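Local coordinates for L-lysine 6-oxidase (Marinomonas mediterranea, PDB 3WEU), which oxidises the epsilon-amino group of free L-lysine with a cysteine tryptophylquinone cofactor, releasing ammonium and antibacterial hydrogen peroxide, at residues Arg614-His625 / Leu676-Asn684. Sequence-based numbering, arbitrary orientation.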
loop_
_atom_site.group_PDB
_atom_site.type_symbol
_atom_site.label_atom_id
_atom_site.label_comp_id
_atom_site.label_asym_id
_atom_site.label_seq_id
_atom_site.Cartn_x
_atom_site.Cartn_y
_atom_site.Cartn_z
ATOM N N ARG A 614 -20.457 3.862 -11.451
ATOM C CA ARG A 614 -19.328 4.236 -12.300
ATOM C C ARG A 614 -18.625 5.412 -11.594
ATOM O O ARG A 614 -19.244 6.364 -11.150
ATOM C CB ARG A 614 -19.794 4.574 -13.663
ATOM C CG ARG A 614 -20.774 5.768 -13.756
ATOM C CD ARG A 614 -21.557 5.796 -15.035
ATOM N NE ARG A 614 -22.464 6.921 -15.026
ATOM C CZ ARG A 614 -23.599 6.980 -14.326
ATOM N NH1 ARG A 614 -23.995 5.970 -13.536
ATOM N NH2 ARG A 614 -24.354 8.107 -14.403
ATOM N N GLY A 615 -17.304 5.336 -11.548
ATOM C CA GLY A 615 -16.511 6.357 -10.937
ATOM C C GLY A 615 -16.075 6.072 -9.515
ATOM O O GLY A 615 -15.111 6.657 -9.027
ATOM N N ILE A 616 -16.816 5.214 -8.827
ATOM C CA ILE A 616 -16.443 4.740 -7.494
ATOM C C ILE A 616 -15.651 3.492 -7.737
ATOM O O ILE A 616 -16.190 2.405 -7.858
ATOM C CB ILE A 616 -17.624 4.355 -6.639
ATOM C CG1 ILE A 616 -18.639 5.447 -6.584
ATOM C CG2 ILE A 616 -17.175 4.059 -5.186
ATOM C CD1 ILE A 616 -18.295 6.592 -5.730
ATOM N N ASN A 617 -14.361 3.674 -7.918
ATOM C CA ASN A 617 -13.494 2.613 -8.455
ATOM C C ASN A 617 -12.809 1.756 -7.353
ATOM O O ASN A 617 -12.137 0.782 -7.675
ATOM C CB ASN A 617 -12.449 3.211 -9.367
ATOM C CG ASN A 617 -13.060 3.651 -10.703
ATOM O OD1 ASN A 617 -13.655 2.819 -11.404
ATOM N ND2 ASN A 617 -12.902 4.915 -11.072
ATOM N N SER A 618 -13.007 2.143 -6.113
ATOM C CA SER A 618 -12.450 1.445 -4.996
ATOM C C SER A 618 -13.366 1.434 -3.831
ATOM O O SER A 618 -14.185 2.318 -3.657
ATOM C CB SER A 618 -11.090 2.121 -4.548
ATOM O OG SER A 618 -11.339 3.350 -3.842
ATOM N N TYR A 619 -13.125 0.466 -2.945
ATOM C CA TYR A 619 -13.793 0.380 -1.670
ATOM C C TYR A 619 -13.672 1.680 -0.877
ATOM O O TYR A 619 -14.646 2.221 -0.317
ATOM C CB TYR A 619 -13.152 -0.798 -0.899
ATOM C CG TYR A 619 -13.500 -0.927 0.524
ATOM C CD1 TYR A 619 -14.750 -0.494 1.018
ATOM C CD2 TYR A 619 -12.637 -1.562 1.374
ATOM C CE1 TYR A 619 -15.091 -0.667 2.342
ATOM C CE2 TYR A 619 -12.967 -1.781 2.701
ATOM C CZ TYR A 619 -14.162 -1.303 3.200
ATOM O OH TYR A 619 -14.477 -1.472 4.524
ATOM N N SER A 620 -12.455 2.192 -0.808
ATOM C CA SER A 620 -12.202 3.424 -0.090
ATOM C C SER A 620 -12.998 4.619 -0.648
ATOM O O SER A 620 -13.498 5.479 0.090
ATOM C CB SER A 620 -10.626 3.673 0.002
ATOM O OG SER A 620 -10.456 4.989 0.422
ATOM N N GLN A 621 -13.174 4.661 -1.951
ATOM C CA GLN A 621 -13.951 5.735 -2.534
ATOM C C GLN A 621 -15.415 5.588 -2.185
ATOM O O GLN A 621 -16.095 6.601 -2.059
ATOM C CB GLN A 621 -13.754 5.767 -4.047
ATOM C CG GLN A 621 -12.381 6.285 -4.397
ATOM C CD GLN A 621 -11.966 5.915 -5.792
ATOM O OE1 GLN A 621 -12.808 5.702 -6.687
ATOM N NE2 GLN A 621 -10.657 5.867 -6.031
ATOM N N MET A 622 -15.889 4.353 -1.996
ATOM C CA MET A 622 -17.276 4.149 -1.591
ATOM C C MET A 622 -17.485 4.605 -0.175
ATOM O O MET A 622 -18.491 5.295 0.194
ATOM C CB MET A 622 -17.721 2.722 -1.786
ATOM C CG MET A 622 -19.224 2.506 -1.512
ATOM S SD MET A 622 -20.316 3.354 -2.692
ATOM C CE MET A 622 -20.482 2.067 -3.924
ATOM N N VAL A 623 -16.488 4.351 0.651
ATOM C CA VAL A 623 -16.556 4.841 2.004
ATOM C C VAL A 623 -16.698 6.369 2.098
ATOM O O VAL A 623 -17.447 6.876 2.919
ATOM C CB VAL A 623 -15.318 4.345 2.808
ATOM C CG1 VAL A 623 -15.282 4.995 4.187
ATOM C CG2 VAL A 623 -15.410 2.865 2.998
ATOM N N GLU A 624 -16.025 7.077 1.239
ATOM C CA GLU A 624 -16.029 8.564 1.242
ATOM C C GLU A 624 -17.214 9.135 0.424
ATOM O O GLU A 624 -17.848 10.117 0.850
ATOM C CB GLU A 624 -14.733 9.078 0.645
ATOM C CG GLU A 624 -14.689 10.606 0.763
ATOM C CD GLU A 624 -13.338 11.221 0.473
ATOM O OE1 GLU A 624 -12.406 10.538 0.014
ATOM O OE2 GLU A 624 -13.222 12.430 0.684
ATOM N N HIS A 625 -17.555 8.488 -0.686
ATOM C CA HIS A 625 -18.449 9.107 -1.672
ATOM C C HIS A 625 -19.802 8.438 -2.009
ATOM O O HIS A 625 -20.420 8.792 -2.976
ATOM C CB HIS A 625 -17.687 9.298 -2.889
ATOM C CG HIS A 625 -16.567 10.252 -2.714
ATOM N ND1 HIS A 625 -16.775 11.579 -2.410
ATOM C CD2 HIS A 625 -15.229 10.096 -2.839
ATOM C CE1 HIS A 625 -15.617 12.218 -2.361
ATOM N NE2 HIS A 625 -14.657 11.347 -2.627
ATOM N N LEU A 676 -13.879 4.136 -25.017
ATOM C CA LEU A 676 -14.296 3.591 -23.728
ATOM C C LEU A 676 -14.452 4.758 -22.798
ATOM O O LEU A 676 -13.446 5.486 -22.524
ATOM C CB LEU A 676 -13.156 2.723 -23.122
ATOM C CG LEU A 676 -12.501 1.760 -24.099
ATOM C CD1 LEU A 676 -11.171 1.278 -23.561
ATOM C CD2 LEU A 676 -13.444 0.606 -24.390
ATOM N N PRO A 677 -15.653 4.923 -22.236
ATOM C CA PRO A 677 -15.800 5.982 -21.277
ATOM C C PRO A 677 -15.270 5.543 -19.915
ATOM O O PRO A 677 -15.621 4.483 -19.396
ATOM C CB PRO A 677 -17.331 6.169 -21.205
ATOM C CG PRO A 677 -17.881 4.811 -21.577
ATOM C CD PRO A 677 -16.954 4.291 -22.600
ATOM N N VAL A 678 -14.554 6.408 -19.246
ATOM C CA VAL A 678 -14.050 6.098 -17.915
ATOM C C VAL A 678 -14.366 7.219 -16.947
ATOM O O VAL A 678 -13.971 8.368 -17.139
ATOM C CB VAL A 678 -12.499 5.910 -17.977
ATOM C CG1 VAL A 678 -11.936 5.604 -16.612
ATOM C CG2 VAL A 678 -12.181 4.796 -18.942
ATOM N N PHE A 679 -15.118 6.866 -15.917
ATOM C CA PHE A 679 -15.463 7.761 -14.881
ATOM C C PHE A 679 -14.558 7.529 -13.701
ATOM O O PHE A 679 -14.184 6.388 -13.402
ATOM C CB PHE A 679 -16.919 7.515 -14.462
ATOM C CG PHE A 679 -17.904 8.014 -15.480
ATOM C CD1 PHE A 679 -18.297 7.197 -16.488
ATOM C CD2 PHE A 679 -18.355 9.327 -15.438
ATOM C CE1 PHE A 679 -19.161 7.618 -17.459
ATOM C CE2 PHE A 679 -19.246 9.754 -16.382
ATOM C CZ PHE A 679 -19.682 8.895 -17.391
ATOM N N PHE A 680 -14.200 8.588 -13.009
ATOM C CA PHE A 680 -13.392 8.438 -11.805
ATOM C C PHE A 680 -13.491 9.658 -10.944
ATOM O O PHE A 680 -14.086 10.653 -11.356
ATOM C CB PHE A 680 -11.942 8.167 -12.173
ATOM C CG PHE A 680 -11.293 9.247 -13.002
ATOM C CD1 PHE A 680 -11.570 9.402 -14.321
ATOM C CD2 PHE A 680 -10.377 10.107 -12.407
ATOM C CE1 PHE A 680 -10.945 10.385 -15.090
ATOM C CE2 PHE A 680 -9.734 11.099 -13.163
ATOM C CZ PHE A 680 -10.019 11.229 -14.500
ATOM N N ILE A 681 -12.967 9.549 -9.747
ATOM C CA ILE A 681 -12.928 10.660 -8.800
ATOM C C ILE A 681 -11.479 11.160 -8.666
ATOM O O ILE A 681 -10.549 10.436 -8.246
ATOM C CB ILE A 681 -13.417 10.208 -7.452
ATOM C CG1 ILE A 681 -14.906 9.778 -7.585
ATOM C CG2 ILE A 681 -13.310 11.328 -6.444
ATOM C CD1 ILE A 681 -15.411 9.174 -6.337
ATOM N N ASN A 682 -11.291 12.397 -9.062
ATOM C CA ASN A 682 -9.973 12.968 -9.061
ATOM C C ASN A 682 -9.690 13.308 -7.632
ATOM O O ASN A 682 -10.314 14.206 -7.041
ATOM C CB ASN A 682 -9.900 14.176 -9.977
ATOM C CG ASN A 682 -8.467 14.733 -10.080
ATOM O OD1 ASN A 682 -7.714 14.759 -9.098
ATOM N ND2 ASN A 682 -8.116 15.195 -11.256
ATOM N N ALA A 683 -8.893 12.395 -7.103
ATOM C CA ALA A 683 -7.993 12.485 -5.986
ATOM C C ALA A 683 -7.801 13.923 -5.558
ATOM O O ALA A 683 -8.120 14.254 -4.429
ATOM C CB ALA A 683 -6.676 11.819 -6.392
ATOM N N ASN A 684 -7.382 14.783 -6.490
ATOM C CA ASN A 684 -7.212 16.202 -6.199
ATOM C C ASN A 684 -8.519 16.869 -6.088
ATOM O O ASN A 684 -9.237 16.497 -5.142
ATOM C CB ASN A 684 -6.167 16.803 -7.141
ATOM C CG ASN A 684 -4.814 16.182 -6.849
ATOM O OD1 ASN A 684 -4.566 15.819 -5.705
ATOM N ND2 ASN A 684 -3.999 15.973 -7.844
#
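Asn617 ND2 donates to Phe679 O (3.0 Å, N-H...O angle 162°), on a lone pair in the carbonyl plane and close to the plane of the Asn617 amide. Gly615 CA adds a CA-H...O contact to the same oxygen. Asn617 N donates to Gln621 OE1 (2.8 Å), tying the loop to the helix. Ser618 is the N-cap, its OG accepting from Gln621 N.

Arg614 lies alongside Phe679. With CG between the backbone N and the carbonyl carbon (chi1 61°) and the chain extended to NE, CD lies over one ring face, a CH-pi contact 4.1 Å from the centroid. The guanidinium is almost perpendicular to the ring, and any cation-pi attraction is weak. NH2 forms a salt bridge to Glu647, NH1 a hydrogen bond to Asn611 O.

Ile681 makes the apolar part. With CG1 beside the backbone N (chi1 -63°) and the chain extended beyond, CD1 reaches His625 CD2 at 3.6 Å, oblique to the ring, and Ile616 CD1 at 3.9 Å.

Separately, Gly615 O packs against Ile681 CG1 (3.4 Å).

The lead-in to helix 619-625, Gln621 and His625 thus meet Phe679, Phe680 and Ile681. Strand 675-680 pairs antiparallel with 656-661, and helix 510-515 packs against Tyr619, Met622 and Val623.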